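Sulfate adenylyltransferase (Allochromatium vinosum, PDB 4DNX) catalyses the transfer of an adenylyl group from ATP to sulfate, giving adenosine 5'-phosphosulfate and diphosphate. Local coordinates at residues Leu55-Met59 with Phe79-Cys85. Residues are numbered along the deposited sequence; the frame is centred on the assembly and turned at random.
Sequences LDGFM and FPVPLLC
In the PUA-like domain, Met59, just past the short strand 57-58, meets Leu83 in the loop that leads to strand 86-87, and one direct backbone bond joins the two segments. Met59 N donates to Leu83 O over 2.9 Å with an N-H...O angle of 175°, so this bond is almost straight. A water extends the link, donating to Met59 O and accepting from Cys85 N, two residues past Leu83. The Met59 side chain returns along the loop: CB and SD are trans about the CB-CG bond (chi2 -175°), which sets SD 3.4 Å from Leu83 N, where it accepts a weak hydrogen bond. Met59 thus meets both backbone polar groups of Leu83, the carbonyl by a straight bond and the N-H by a weak one to sulfur. The chain stays extended to its end, so that CE continues toward the aromatic end of the loop and lies 3.8 Å from Phe79 CD2.

Two CH-pi contacts flank this polar centre. Leu55 CD2 sits 3.7 Å from the centroid of the Phe79 ring and 13° off its normal, over the face opposite the one whose rim Pro80 CD approaches; it also packs against Leu83 CD1. With the roles of the segments exchanged, Cys85 CB stands 3.7 Å from the centroid of the Phe58 ring, while Cys85 SG, anti to its own N, lies above the ring at the longer distance of 4.7 Å as a sulfur-aromatic contact. Leu83 O approaches the edge of the Phe58 ring in its plane.

Helix 38-48 packs on Leu55, Phe58 and Leu83. Phe58 and Cys85 form backbone hydrogen bonds with Gly159 and Ile157, respectively, placing this buried junction where two short strands join the long antiparallel strand 155-163 of the PUA-like domain's mixed sheet.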
loop_
_atom_site.group_PDB
_atom_site.type_symbol
_atom_site.label_atom_id
_atom_site.label_comp_id
_atom_site.label_asym_id
_atom_site.label_seq_id
_atom_site.Cartn_x
_atom_site.Cartn_y
_atom_site.Cartn_z
ATOM N N LEU A 55 18.517 10.093 -7.107
ATOM C CA LEU A 55 19.792 9.392 -6.873
ATOM C C LEU A 55 19.696 7.898 -7.183
ATOM O O LEU A 55 18.647 7.262 -7.009
ATOM C CB LEU A 55 20.264 9.597 -5.420
ATOM C CG LEU A 55 21.026 10.908 -5.140
ATOM C CD1 LEU A 55 20.231 12.124 -5.489
ATOM C CD2 LEU A 55 21.377 10.968 -3.658
ATOM N N ASP A 56 20.819 7.324 -7.636
ATOM C CA ASP A 56 20.780 5.906 -8.088
ATOM C C ASP A 56 21.237 4.852 -7.108
ATOM O O ASP A 56 21.005 3.666 -7.339
ATOM C CB ASP A 56 21.502 5.709 -9.442
ATOM C CG ASP A 56 22.981 5.894 -9.363
ATOM O OD1 ASP A 56 23.572 5.862 -8.243
ATOM O OD2 ASP A 56 23.587 6.046 -10.455
ATOM N N GLY A 57 21.833 5.277 -6.001
ATOM C CA GLY A 57 22.388 4.322 -5.053
ATOM C C GLY A 57 23.297 4.971 -4.040
ATOM O O GLY A 57 23.113 6.123 -3.675
ATOM N N PHE A 58 24.305 4.225 -3.589
ATOM C CA PHE A 58 25.141 4.688 -2.479
ATOM C C PHE A 58 26.308 5.491 -3.003
ATOM O O PHE A 58 26.849 5.180 -4.058
ATOM C CB PHE A 58 25.629 3.501 -1.650
ATOM C CG PHE A 58 24.524 2.814 -0.861
ATOM C CD1 PHE A 58 24.016 3.393 0.316
ATOM C CD2 PHE A 58 23.989 1.606 -1.293
ATOM C CE1 PHE A 58 23.004 2.758 1.038
ATOM C CE2 PHE A 58 22.979 0.954 -0.578
ATOM C CZ PHE A 58 22.470 1.533 0.600
ATOM N N MET A 59 26.689 6.504 -2.238
ATOM C CA MET A 59 27.673 7.508 -2.630
ATOM C C MET A 59 29.084 7.020 -2.434
ATOM O O MET A 59 29.393 6.329 -1.456
ATOM C CB MET A 59 27.496 8.767 -1.769
ATOM C CG MET A 59 26.216 9.487 -2.009
ATOM S SD MET A 59 26.182 11.015 -1.057
ATOM C CE MET A 59 24.468 11.500 -1.317
ATOM N N PHE A 79 21.704 17.448 -2.759
ATOM C CA PHE A 79 21.267 16.401 -1.840
ATOM C C PHE A 79 21.835 16.620 -0.423
ATOM O O PHE A 79 23.045 16.740 -0.248
ATOM C CB PHE A 79 21.564 14.997 -2.358
ATOM C CG PHE A 79 20.743 13.946 -1.656
ATOM C CD1 PHE A 79 19.409 13.688 -2.050
ATOM C CD2 PHE A 79 21.244 13.297 -0.509
ATOM C CE1 PHE A 79 18.624 12.780 -1.388
ATOM C CE2 PHE A 79 20.453 12.372 0.191
ATOM C CZ PHE A 79 19.121 12.085 -0.263
ATOM N N PRO A 80 20.964 16.700 0.587
ATOM C CA PRO A 80 21.381 17.267 1.869
ATOM C C PRO A 80 22.164 16.420 2.847
ATOM O O PRO A 80 22.750 17.000 3.754
ATOM C CB PRO A 80 20.057 17.720 2.519
ATOM C CG PRO A 80 19.016 16.945 1.897
ATOM C CD PRO A 80 19.498 16.493 0.522
ATOM N N VAL A 81 22.158 15.100 2.723
ATOM C CA VAL A 81 22.967 14.236 3.615
ATOM C C VAL A 81 23.665 13.125 2.831
ATOM O O VAL A 81 23.193 12.683 1.803
ATOM C CB VAL A 81 22.112 13.582 4.766
ATOM C CG1 VAL A 81 21.399 14.672 5.591
ATOM C CG2 VAL A 81 21.142 12.551 4.201
ATOM N N PRO A 82 24.787 12.631 3.337
ATOM C CA PRO A 82 25.465 11.559 2.635
ATOM C C PRO A 82 24.582 10.333 2.667
ATOM O O PRO A 82 23.856 10.151 3.632
ATOM C CB PRO A 82 26.733 11.299 3.475
ATOM C CG PRO A 82 26.846 12.364 4.484
ATOM C CD PRO A 82 25.579 13.215 4.435
ATOM N N LEU A 83 24.608 9.523 1.602
ATOM C CA LEU A 83 23.954 8.230 1.604
ATOM C C LEU A 83 25.045 7.193 1.489
ATOM O O LEU A 83 25.522 6.919 0.387
ATOM C CB LEU A 83 23.029 8.075 0.394
ATOM C CG LEU A 83 21.735 8.880 0.364
ATOM C CD1 LEU A 83 20.919 8.428 -0.894
ATOM C CD2 LEU A 83 20.914 8.725 1.658
ATOM N N LEU A 84 25.452 6.635 2.625
ATOM C CA LEU A 84 26.609 5.733 2.637
ATOM C C LEU A 84 26.203 4.300 2.959
ATOM O O LEU A 84 25.224 4.030 3.689
ATOM C CB LEU A 84 27.641 6.222 3.658
ATOM C CG LEU A 84 28.473 7.452 3.245
ATOM C CD1 LEU A 84 29.178 8.029 4.438
ATOM C CD2 LEU A 84 29.518 7.054 2.158
ATOM N N CYS A 85 26.960 3.363 2.390
ATOM C CA CYS A 85 26.881 1.945 2.805
ATOM C C CYS A 85 28.232 1.586 3.392
ATOM O O CYS A 85 29.185 1.231 2.668
ATOM C CB CYS A 85 26.582 1.032 1.598
ATOM S SG CYS A 85 26.420 -0.683 2.136
HETATM O O HOH W 1 28.831 4.189 0.357
#